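PDB 3NRN: amine oxidase domain-containing protein from Pyrococcus furiosus, which is of unknown function but binds adenosine monophosphate through a Rossmann-type fold and probably acts as a flavin-dependent oxidoreductase, as in the amine oxidase family. Local coordinates for residues 4-9 with 237-242; 12-17 with 193-198; 29-34 with 209-214. All coordinates share one frame; numbering follows the deposited sequence.

Contact 1: 4-9 with 237-242. With AMP (adenosine monophosphate), chain B.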
loop_
_atom_site.group_PDB
_atom_site.type_symbol
_atom_site.label_atom_id
_atom_site.label_comp_id
_atom_site.label_asym_id
_atom_site.label_seq_id
_atom_site.Cartn_x
_atom_site.Cartn_y
_atom_site.Cartn_z
ATOM N N VAL A 4 6.164 3.370 -22.348
ATOM C CA VAL A 4 6.998 2.291 -21.837
ATOM C C VAL A 4 6.909 2.311 -20.314
ATOM O O VAL A 4 7.195 3.326 -19.680
ATOM C CB VAL A 4 8.495 2.461 -22.239
ATOM C CG1 VAL A 4 9.317 1.337 -21.621
ATOM C CG2 VAL A 4 8.647 2.440 -23.757
ATOM N N VAL A 5 6.515 1.188 -19.730
ATOM C CA VAL A 5 6.401 1.078 -18.283
ATOM C C VAL A 5 7.606 0.327 -17.730
ATOM O O VAL A 5 7.904 -0.786 -18.165
ATOM C CB VAL A 5 5.115 0.327 -17.902
ATOM C CG1 VAL A 5 5.009 0.195 -16.388
ATOM C CG2 VAL A 5 3.907 1.075 -18.465
ATOM N N VAL A 6 8.309 0.941 -16.783
ATOM C CA VAL A 6 9.470 0.301 -16.189
ATOM C C VAL A 6 9.098 -0.305 -14.850
ATOM O O VAL A 6 8.917 0.407 -13.864
ATOM C CB VAL A 6 10.644 1.301 -15.986
ATOM C CG1 VAL A 6 11.821 0.604 -15.318
ATOM C CG2 VAL A 6 11.074 1.866 -17.321
ATOM N N GLY A 7 8.990 -1.629 -14.824
ATOM C CA GLY A 7 8.639 -2.321 -13.595
ATOM C C GLY A 7 7.188 -2.748 -13.632
ATOM O O GLY A 7 6.305 -1.930 -13.908
ATOM N N ALA A 8 6.934 -4.023 -13.364
ATOM C CA ALA A 8 5.567 -4.530 -13.388
ATOM C C ALA A 8 4.953 -4.689 -11.997
ATOM O O ALA A 8 4.478 -5.767 -11.623
ATOM C CB ALA A 8 5.512 -5.846 -14.131
ATOM N N GLY A 9 4.976 -3.610 -11.230
ATOM C CA GLY A 9 4.377 -3.647 -9.911
ATOM C C GLY A 9 2.943 -3.169 -10.067
ATOM O O GLY A 9 2.490 -2.909 -11.188
ATOM N N SER A 237 7.671 5.081 -14.654
ATOM C CA SER A 237 8.548 4.305 -13.791
ATOM C C SER A 237 7.840 3.839 -12.522
ATOM O O SER A 237 7.262 4.635 -11.789
ATOM C CB SER A 237 9.786 5.123 -13.412
ATOM O OG SER A 237 10.687 4.334 -12.652
ATOM N N ASN A 238 7.892 2.538 -12.269
ATOM C CA ASN A 238 7.269 1.963 -11.082
ATOM C C ASN A 238 8.386 1.407 -10.199
ATOM O O ASN A 238 8.169 0.489 -9.409
ATOM C CB ASN A 238 6.302 0.850 -11.509
ATOM C CG ASN A 238 5.500 0.274 -10.352
ATOM O OD1 ASN A 238 5.169 0.962 -9.377
ATOM N ND2 ASN A 238 5.156 -0.990 -10.474
ATOM N N VAL A 239 9.575 1.997 -10.326
ATOM C CA VAL A 239 10.753 1.547 -9.585
ATOM C C VAL A 239 11.241 2.443 -8.418
ATOM O O VAL A 239 12.300 2.200 -7.839
ATOM C CB VAL A 239 11.915 1.286 -10.597
ATOM C CG1 VAL A 239 13.159 0.814 -9.888
ATOM C CG2 VAL A 239 11.478 0.222 -11.604
ATOM N N GLY A 240 10.471 3.461 -8.054
ATOM C CA GLY A 240 10.890 4.320 -6.952
ATOM C C GLY A 240 11.753 5.490 -7.402
ATOM O O GLY A 240 12.541 5.366 -8.345
ATOM N N VAL A 241 11.617 6.616 -6.705
ATOM C CA VAL A 241 12.334 7.847 -7.025
ATOM C C VAL A 241 13.845 7.732 -7.157
ATOM O O VAL A 241 14.423 8.201 -8.142
ATOM C CB VAL A 241 12.022 8.953 -5.989
ATOM C CG1 VAL A 241 12.876 10.175 -6.266
ATOM C CG2 VAL A 241 10.553 9.326 -6.060
ATOM N N ARG A 242 14.481 7.107 -6.173
ATOM C CA ARG A 242 15.929 6.954 -6.179
ATOM C C ARG A 242 16.458 6.176 -7.376
ATOM O O ARG A 242 17.395 6.612 -8.035
ATOM C CB ARG A 242 16.390 6.288 -4.881
ATOM C CG ARG A 242 17.895 6.095 -4.791
ATOM C CD ARG A 242 18.345 5.807 -3.365
ATOM N NE ARG A 242 17.935 6.861 -2.441
ATOM C CZ ARG A 242 18.364 6.969 -1.187
ATOM N NH1 ARG A 242 19.224 6.087 -0.697
ATOM N NH2 ARG A 242 17.935 7.961 -0.419
HETATM P P AMP B . 6.921 -2.853 -6.745
HETATM O O1P AMP B . 6.413 -1.556 -7.341
HETATM O O2P AMP B . 8.131 -2.560 -5.861
HETATM O O3P AMP B . 5.870 -3.727 -6.187
HETATM O "O5'" AMP B . 7.535 -3.504 -8.070
HETATM C "C5'" AMP B . 8.363 -2.709 -8.926
HETATM C "C4'" AMP B . 8.775 -3.698 -10.008
HETATM O "O4'" AMP B . 9.906 -3.231 -10.749
HETATM C "C3'" AMP B . 9.141 -5.081 -9.493
HETATM O "O3'" AMP B . 8.284 -5.972 -10.236
HETATM C "C2'" AMP B . 10.630 -5.211 -9.877
HETATM O "O2'" AMP B . 11.091 -6.538 -10.200
HETATM C "C1'" AMP B . 10.674 -4.330 -11.113
HETATM N N9 AMP B . 11.976 -3.688 -11.383
HETATM C C8 AMP B . 12.838 -3.143 -10.485
HETATM N N7 AMP B . 13.883 -2.574 -11.141
HETATM C C5 AMP B . 13.646 -2.691 -12.455
HETATM C C6 AMP B . 14.375 -2.302 -13.669
HETATM N N6 AMP B . 15.565 -1.655 -13.536
HETATM N N1 AMP B . 13.796 -2.614 -14.854
HETATM C C2 AMP B . 12.567 -3.235 -14.925
HETATM N N3 AMP B . 11.863 -3.675 -13.851
HETATM C C4 AMP B . 12.378 -3.423 -12.622
#

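Contact 2: 12-17 with 193-198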
loop_
_atom_site.group_PDB
_atom_site.type_symbol
_atom_site.label_atom_id
_atom_site.label_comp_id
_atom_site.label_asym_id
_atom_site.label_seq_id
_atom_site.Cartn_x
_atom_site.Cartn_y
_atom_site.Cartn_z
ATOM N N GLY A 12 2.723 0.254 -11.866
ATOM C CA GLY A 12 3.043 0.132 -13.282
ATOM C C GLY A 12 1.939 -0.554 -14.079
ATOM O O GLY A 12 1.568 -0.094 -15.158
ATOM N N LEU A 13 1.422 -1.663 -13.551
ATOM C CA LEU A 13 0.360 -2.416 -14.220
ATOM C C LEU A 13 -0.960 -1.634 -14.282
ATOM O O LEU A 13 -1.706 -1.753 -15.253
ATOM C CB LEU A 13 0.158 -3.766 -13.521
ATOM C CG LEU A 13 1.386 -4.688 -13.624
ATOM C CD1 LEU A 13 1.205 -5.917 -12.739
ATOM C CD2 LEU A 13 1.598 -5.083 -15.086
ATOM N N LEU A 14 -1.243 -0.831 -13.257
ATOM C CA LEU A 14 -2.467 -0.022 -13.255
ATOM C C LEU A 14 -2.364 1.017 -14.375
ATOM O O LEU A 14 -3.291 1.192 -15.162
ATOM C CB LEU A 14 -2.656 0.694 -11.897
ATOM C CG LEU A 14 -3.122 -0.165 -10.706
ATOM C CD1 LEU A 14 -2.980 0.593 -9.393
ATOM C CD2 LEU A 14 -4.583 -0.576 -10.924
ATOM N N ALA A 15 -1.225 1.704 -14.443
ATOM C CA ALA A 15 -1.013 2.718 -15.468
ATOM C C ALA A 15 -1.035 2.102 -16.865
ATOM O O ALA A 15 -1.658 2.645 -17.780
ATOM C CB ALA A 15 0.304 3.423 -15.229
ATOM N N GLY A 16 -0.351 0.971 -17.022
ATOM C CA GLY A 16 -0.305 0.302 -18.310
ATOM C C GLY A 16 -1.684 -0.132 -18.772
ATOM O O GLY A 16 -2.035 -0.016 -19.948
ATOM N N ALA A 17 -2.476 -0.637 -17.840
ATOM C CA ALA A 17 -3.814 -1.083 -18.160
ATOM C C ALA A 17 -4.695 0.101 -18.563
ATOM O O ALA A 17 -5.403 0.039 -19.567
ATOM C CB ALA A 17 -4.416 -1.798 -16.965
ATOM N N ASP A 193 -3.534 -10.585 -12.065
ATOM C CA ASP A 193 -3.986 -11.377 -13.210
ATOM C C ASP A 193 -4.937 -10.580 -14.099
ATOM O O ASP A 193 -4.874 -10.660 -15.326
ATOM C CB ASP A 193 -4.666 -12.671 -12.741
ATOM C CG ASP A 193 -3.690 -13.642 -12.083
ATOM O OD1 ASP A 193 -2.496 -13.647 -12.455
ATOM O OD2 ASP A 193 -4.123 -14.417 -11.204
ATOM N N GLU A 194 -5.813 -9.798 -13.481
ATOM C CA GLU A 194 -6.753 -8.989 -14.247
ATOM C C GLU A 194 -6.071 -7.848 -15.002
ATOM O O GLU A 194 -6.417 -7.570 -16.150
ATOM C CB GLU A 194 -7.850 -8.445 -13.325
ATOM C CG GLU A 194 -8.983 -9.435 -13.096
ATOM C CD GLU A 194 -9.757 -9.729 -14.382
ATOM O OE1 GLU A 194 -10.642 -8.926 -14.749
ATOM O OE2 GLU A 194 -9.466 -10.752 -15.032
ATOM N N LEU A 195 -5.100 -7.189 -14.372
ATOM C CA LEU A 195 -4.404 -6.094 -15.045
ATOM C C LEU A 195 -3.594 -6.630 -16.225
ATOM O O LEU A 195 -3.508 -5.982 -17.269
ATOM C CB LEU A 195 -3.487 -5.345 -14.061
ATOM C CG LEU A 195 -4.204 -4.621 -12.907
ATOM C CD1 LEU A 195 -3.189 -3.963 -11.990
ATOM C CD2 LEU A 195 -5.182 -3.571 -13.466
ATOM N N GLU A 196 -2.999 -7.808 -16.050
ATOM C CA GLU A 196 -2.217 -8.440 -17.112
ATOM C C GLU A 196 -3.126 -8.777 -18.296
ATOM O O GLU A 196 -2.761 -8.566 -19.458
ATOM C CB GLU A 196 -1.545 -9.724 -16.595
ATOM C CG GLU A 196 -0.918 -10.585 -17.695
ATOM C CD GLU A 196 -0.151 -11.784 -17.149
ATOM O OE1 GLU A 196 -0.714 -12.546 -16.341
ATOM O OE2 GLU A 196 1.021 -11.970 -17.532
ATOM N N ARG A 197 -4.311 -9.300 -17.998
ATOM C CA ARG A 197 -5.261 -9.653 -19.050
ATOM C C ARG A 197 -5.708 -8.412 -19.816
ATOM O O ARG A 197 -5.806 -8.431 -21.040
ATOM C CB ARG A 197 -6.495 -10.339 -18.452
ATOM C CG ARG A 197 -7.674 -10.465 -19.425
ATOM C CD ARG A 197 -8.927 -10.993 -18.735
ATOM N NE ARG A 197 -9.554 -9.996 -17.866
ATOM C CZ ARG A 197 -10.156 -8.892 -18.302
ATOM N NH1 ARG A 197 -10.216 -8.633 -19.601
ATOM N NH2 ARG A 197 -10.713 -8.047 -17.444
ATOM N N ILE A 198 -5.980 -7.335 -19.087
ATOM C CA ILE A 198 -6.443 -6.101 -19.705
ATOM C C ILE A 198 -5.401 -5.491 -20.629
ATOM O O ILE A 198 -5.737 -4.950 -21.688
ATOM C CB ILE A 198 -6.852 -5.073 -18.634
ATOM C CG1 ILE A 198 -8.076 -5.588 -17.874
ATOM C CG2 ILE A 198 -7.137 -3.726 -19.280
ATOM C CD1 ILE A 198 -8.383 -4.816 -16.611
#

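Contact 3: 29-34 with 209-214. With AMP (adenosine monophosphate), chain B.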
loop_
_atom_site.group_PDB
_atom_site.type_symbol
_atom_site.label_atom_id
_atom_site.label_comp_id
_atom_site.label_asym_id
_atom_site.label_seq_id
_atom_site.Cartn_x
_atom_site.Cartn_y
_atom_site.Cartn_z
ATOM N N LEU A 29 8.148 -3.427 -19.074
ATOM C CA LEU A 29 9.440 -4.094 -18.966
ATOM C C LEU A 29 9.637 -4.506 -17.510
ATOM O O LEU A 29 9.674 -3.668 -16.614
ATOM C CB LEU A 29 10.556 -3.149 -19.425
ATOM C CG LEU A 29 10.434 -2.673 -20.881
ATOM C CD1 LEU A 29 11.583 -1.738 -21.229
ATOM C CD2 LEU A 29 10.449 -3.892 -21.819
ATOM N N GLU A 30 9.753 -5.807 -17.286
ATOM C CA GLU A 30 9.917 -6.355 -15.951
ATOM C C GLU A 30 11.257 -7.066 -15.817
ATOM O O GLU A 30 11.594 -7.939 -16.620
ATOM C CB GLU A 30 8.762 -7.324 -15.661
ATOM C CG GLU A 30 8.903 -8.161 -14.400
ATOM C CD GLU A 30 9.197 -7.334 -13.163
ATOM O OE1 GLU A 30 8.620 -6.238 -13.001
ATOM O OE2 GLU A 30 10.005 -7.796 -12.334
ATOM N N LYS A 31 12.011 -6.689 -14.792
ATOM C CA LYS A 31 13.324 -7.261 -14.538
ATOM C C LYS A 31 13.300 -8.738 -14.153
ATOM O O LYS A 31 14.088 -9.523 -14.673
ATOM C CB LYS A 31 14.016 -6.456 -13.443
ATOM C CG LYS A 31 15.357 -6.972 -12.999
ATOM C CD LYS A 31 15.848 -6.141 -11.813
ATOM C CE LYS A 31 17.156 -6.664 -11.258
ATOM N NZ LYS A 31 17.651 -5.810 -10.141
ATOM N N SER A 32 12.410 -9.113 -13.239
ATOM C CA SER A 32 12.318 -10.500 -12.801
ATOM C C SER A 32 11.565 -11.354 -13.825
ATOM O O SER A 32 11.184 -10.873 -14.898
ATOM C CB SER A 32 11.625 -10.586 -11.437
ATOM O OG SER A 32 10.225 -10.452 -11.571
ATOM N N ALA A 33 11.356 -12.624 -13.490
ATOM C CA ALA A 33 10.666 -13.543 -14.388
ATOM C C ALA A 33 9.160 -13.542 -14.164
ATOM O O ALA A 33 8.423 -14.183 -14.910
ATOM C CB ALA A 33 11.219 -14.952 -14.212
HETATM N N MSE A 34 8.711 -12.820 -13.138
HETATM C CA MSE A 34 7.292 -12.746 -12.817
HETATM C C MSE A 34 6.853 -11.307 -12.544
HETATM O O MSE A 34 7.636 -10.484 -12.080
HETATM C CB MSE A 34 6.973 -13.619 -11.594
HETATM C CG MSE A 34 7.117 -12.911 -10.243
HETATM SE SE MSE A 34 6.630 -13.943 -8.827
HETATM C CE MSE A 34 4.836 -14.046 -9.059
ATOM N N ARG A 209 12.141 -10.513 -17.554
ATOM C CA ARG A 209 13.582 -10.672 -17.685
ATOM C C ARG A 209 14.169 -9.552 -18.537
ATOM O O ARG A 209 15.125 -9.758 -19.283
ATOM C CB ARG A 209 13.931 -12.039 -18.288
ATOM C CG ARG A 209 13.618 -13.212 -17.365
ATOM C CD ARG A 209 14.317 -14.489 -17.829
ATOM N NE ARG A 209 14.101 -15.609 -16.914
ATOM C CZ ARG A 209 12.966 -16.296 -16.819
ATOM N NH1 ARG A 209 11.930 -15.991 -17.589
ATOM N NH2 ARG A 209 12.861 -17.288 -15.943
ATOM N N LYS A 210 13.575 -8.366 -18.427
ATOM C CA LYS A 210 14.053 -7.195 -19.154
ATOM C C LYS A 210 14.417 -6.160 -18.102
ATOM O O LYS A 210 13.546 -5.486 -17.553
ATOM C CB LYS A 210 12.967 -6.636 -20.076
ATOM C CG LYS A 210 12.595 -7.553 -21.218
ATOM C CD LYS A 210 13.784 -7.802 -22.129
ATOM C CE LYS A 210 13.489 -8.929 -23.096
ATOM N NZ LYS A 210 14.712 -9.356 -23.828
ATOM N N GLU A 211 15.707 -6.053 -17.811
ATOM C CA GLU A 211 16.175 -5.110 -16.811
ATOM C C GLU A 211 16.550 -3.798 -17.467
ATOM O O GLU A 211 17.483 -3.747 -18.265
ATOM C CB GLU A 211 17.397 -5.666 -16.090
ATOM C CG GLU A 211 17.892 -4.776 -14.970
ATOM C CD GLU A 211 19.246 -5.200 -14.452
ATOM O OE1 GLU A 211 19.523 -6.416 -14.464
ATOM O OE2 GLU A 211 20.026 -4.322 -14.025
ATOM N N VAL A 212 15.825 -2.737 -17.137
ATOM C CA VAL A 212 16.137 -1.436 -17.708
ATOM C C VAL A 212 17.397 -0.885 -17.045
ATOM O O VAL A 212 17.538 -0.938 -15.824
ATOM C CB VAL A 212 14.972 -0.442 -17.501
ATOM C CG1 VAL A 212 15.351 0.935 -18.058
ATOM C CG2 VAL A 212 13.733 -0.961 -18.191
ATOM N N VAL A 213 18.318 -0.364 -17.849
ATOM C CA VAL A 213 19.550 0.192 -17.304
ATOM C C VAL A 213 19.697 1.668 -17.641
ATOM O O VAL A 213 20.580 2.348 -17.131
ATOM C CB VAL A 213 20.795 -0.563 -17.830
ATOM C CG1 VAL A 213 20.685 -2.040 -17.481
ATOM C CG2 VAL A 213 20.932 -0.385 -19.325
ATOM N N GLU A 214 18.810 2.173 -18.486
ATOM C CA GLU A 214 18.896 3.565 -18.876
ATOM C C GLU A 214 17.609 4.098 -19.469
ATOM O O GLU A 214 17.042 3.496 -20.381
ATOM C CB GLU A 214 20.014 3.741 -19.905
ATOM C CG GLU A 214 20.352 5.190 -20.235
ATOM C CD GLU A 214 21.267 5.303 -21.446
ATOM O OE1 GLU A 214 22.159 4.438 -21.601
ATOM O OE2 GLU A 214 21.101 6.256 -22.238
HETATM P P AMP B . 6.921 -2.853 -6.745
HETATM O O1P AMP B . 6.413 -1.556 -7.341
HETATM O O2P AMP B . 8.131 -2.560 -5.861
HETATM O O3P AMP B . 5.870 -3.727 -6.187
HETATM O "O5'" AMP B . 7.535 -3.504 -8.070
HETATM C "C5'" AMP B . 8.363 -2.709 -8.926
HETATM C "C4'" AMP B . 8.775 -3.698 -10.008
HETATM O "O4'" AMP B . 9.906 -3.231 -10.749
HETATM C "C3'" AMP B . 9.141 -5.081 -9.493
HETATM O "O3'" AMP B . 8.284 -5.972 -10.236
HETATM C "C2'" AMP B . 10.630 -5.211 -9.877
HETATM O "O2'" AMP B . 11.091 -6.538 -10.200
HETATM C "C1'" AMP B . 10.674 -4.330 -11.113
HETATM N N9 AMP B . 11.976 -3.688 -11.383
HETATM C C8 AMP B . 12.838 -3.143 -10.485
HETATM N N7 AMP B . 13.883 -2.574 -11.141
HETATM C C5 AMP B . 13.646 -2.691 -12.455
HETATM C C6 AMP B . 14.375 -2.302 -13.669
HETATM N N6 AMP B . 15.565 -1.655 -13.536
HETATM N N1 AMP B . 13.796 -2.614 -14.854
HETATM C C2 AMP B . 12.567 -3.235 -14.925
HETATM N N3 AMP B . 11.863 -3.675 -13.851
HETATM C C4 AMP B . 12.378 -3.423 -12.622
#

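Contact 1: 4-9 with 237-242
Val6 ends strand 2-6 and pairs in parallel with Ser237, the last residue of strand 234-237. Val6 O accepts a hydrogen bond from Asn238 N at 2.9 Å, with a fairly straight N-H...O angle of 162°. The Val6 side chain stands on the same face of the sheet as that of Ser237, whose hydroxyl is hydrogen-bonded to Thr244. Val6 CG1 is anti to the backbone N (chi1 178°). From there it touches Val239 CG2 at 3.7 Å and lies over AMP N1 at 3.8 Å. Val239 CG1 covers the same face of the adenine further along, 3.7 Å from AMP N7. The two valines thus form one apolar wall for the base. Gly7 follows with a positive phi of 103°, where a CB would be jammed against the carbonyl O of Val6. Gly7 CA comes within 3.2 Å of AMP O4', and a CB would also collide with that ribose oxygen. Gly7 O touches Asn238 CB at 3.7 Å. Ala8 turns its methyl away from 237-242, and its N-H is hydrogen-bonded to Glu30. Gly9 is the N-cap of helix 10-21, with its CA 3.7 Å from AMP O5'. Gly7 and Gly9 belong to a GxGxxG sequence, consistent with the glycine-rich turn of Rossmann dinucleotide-binding folds. From segment 237-242, Asn238 O comes within 3.2 Å of AMP C5'. The nucleotide therefore lies across the carboxyl ends of both strands. Strand 2-6 is central in the parallel sheet, between strands 25-29 and 234-237, and the two segments run on into helices 10-21 and 241-248.

Contact 2: 12-17 with 193-198
Leu195 fills the space between the two helices, wedged among Leu13, Leu14 and Ala17. Its CG lies anti to the carbonyl carbon (chi1 -64°), and the fork of its two methyls then points into helix 10-21. Leu195 CD1 presses on Leu13 CB at 3.7 Å and on Leu14 CD2 at 3.8 Å. Leu195 CD2 also lies against Leu14 CD2 and meets Ala17 CB at 4.0 Å. Leu14 sets out away from helix 188-200, but CG and CD2 come back to Leu195, and the two side chains cross at a slant. Replacing Leu195 by an alanine would probably open a gap between the helices where the two methyls sit, and take from Leu13 CB, Leu14 CD2 and Ala17 CB the contact they share.

The helices run in roughly the same direction. The axes of the short segments come within 9.0 Å and make an angle of 33°. Both helices lie on one side of the parallel Rossmann-type sheet. Helix 10-21 is the crossover of the beta-alpha-beta unit between strands 2-6 and 25-29, and helix 188-200 leads into the edge strand 205-207.

Ala17 is the point of closest backbone approach, its CA 5.9 Å from Ile198 CA. Its small methyl is consistent with this close approach, and Ala17 CB rests against Ile198 CG2 at 4.1 Å. Leu13 touches Leu195 mainly through CB and also packs on Ile192 and Ile199 of helix 188-200. Leu72 of helix 64-72 covers both Ala17 and Leu195. Arg197 grips Glu194 side-on, with NE and NH2 on separate carboxylate oxygens.

Contact 3: 29-34 with 209-214
Lys31 and Glu211 both carry CG anti to the backbone N (chi1 176° and -176°), and both chains are extended beyond it. The two chains run alongside each other in one direction, with Lys31 CG 3.9 Å from Glu211 CG. The charged ends come near without touching. Glu30, by contrast, bends at chi2 (52°). The bend turns its carboxylate onto the ribose of AMP. The place of Glu30 just after strand 25-29, the second strand of the beta-alpha-beta unit, is consistent with the ribose-binding acid of Rossmann folds. Glu30 OE2 accepts a hydrogen bond from AMP O2' at 2.7 Å and Glu30 OE1 one from AMP O3' at 2.8 Å. Ser32 holds the carboxylate by two hydrogen bonds to Glu30 OE2, from its N and its OG, both on the anti side and one from each face. Ser32 OG also accepts a hydrogen bond from the N of selenomethionine Met34, forming an ST turn.

Backbone bonds tie the segments: Lys210 N donates to Glu30 O and Arg209 N to Ser32 O. Leu29 CD1 packs on Val212 CG2 at 3.8 Å, the two side chains set nearly perpendicular. Val212 reads the adenine edge with its backbone. Val212 N donates to AMP N1 at 3.1 Å, and Val212 O accepts a bond from AMP N6. Lys31 CB lies under the base, on the face turned away from Val6, 3.5 Å from AMP N3. Lys210 leads its amino group away to Glu228 and Asp226. Ala33 CB sits 3.2 Å above the plane of the Arg209 guanidinium, off-centre and nearest to NH2.

In the fold
Contacts 1 and 2 are buried, while contact 3 reaches the surface at Arg209 and Ala33. Strand 2-6 and helix 10-21 follow each other in the chain, joining contact 1 to contact 2: Ala8 O packs on Leu13 CD1, and Val5 on Gly12 and Gly16. Contact 2 is purely apolar across its helices and stays clear of AMP. Contacts 1 and 3 share the nucleotide. Contact 1 offers glycines and valines to the sugar and base; contact 3 offers a carboxylate and backbone polar atoms. Strand 25-29, which runs into segment 29-34, lies beside strand 2-6 in the parallel sheet, with a probable Gly7 N to Leu29 O hydrogen bond, and Val6 packs on Val212. Contacts 2 and 3 do not touch.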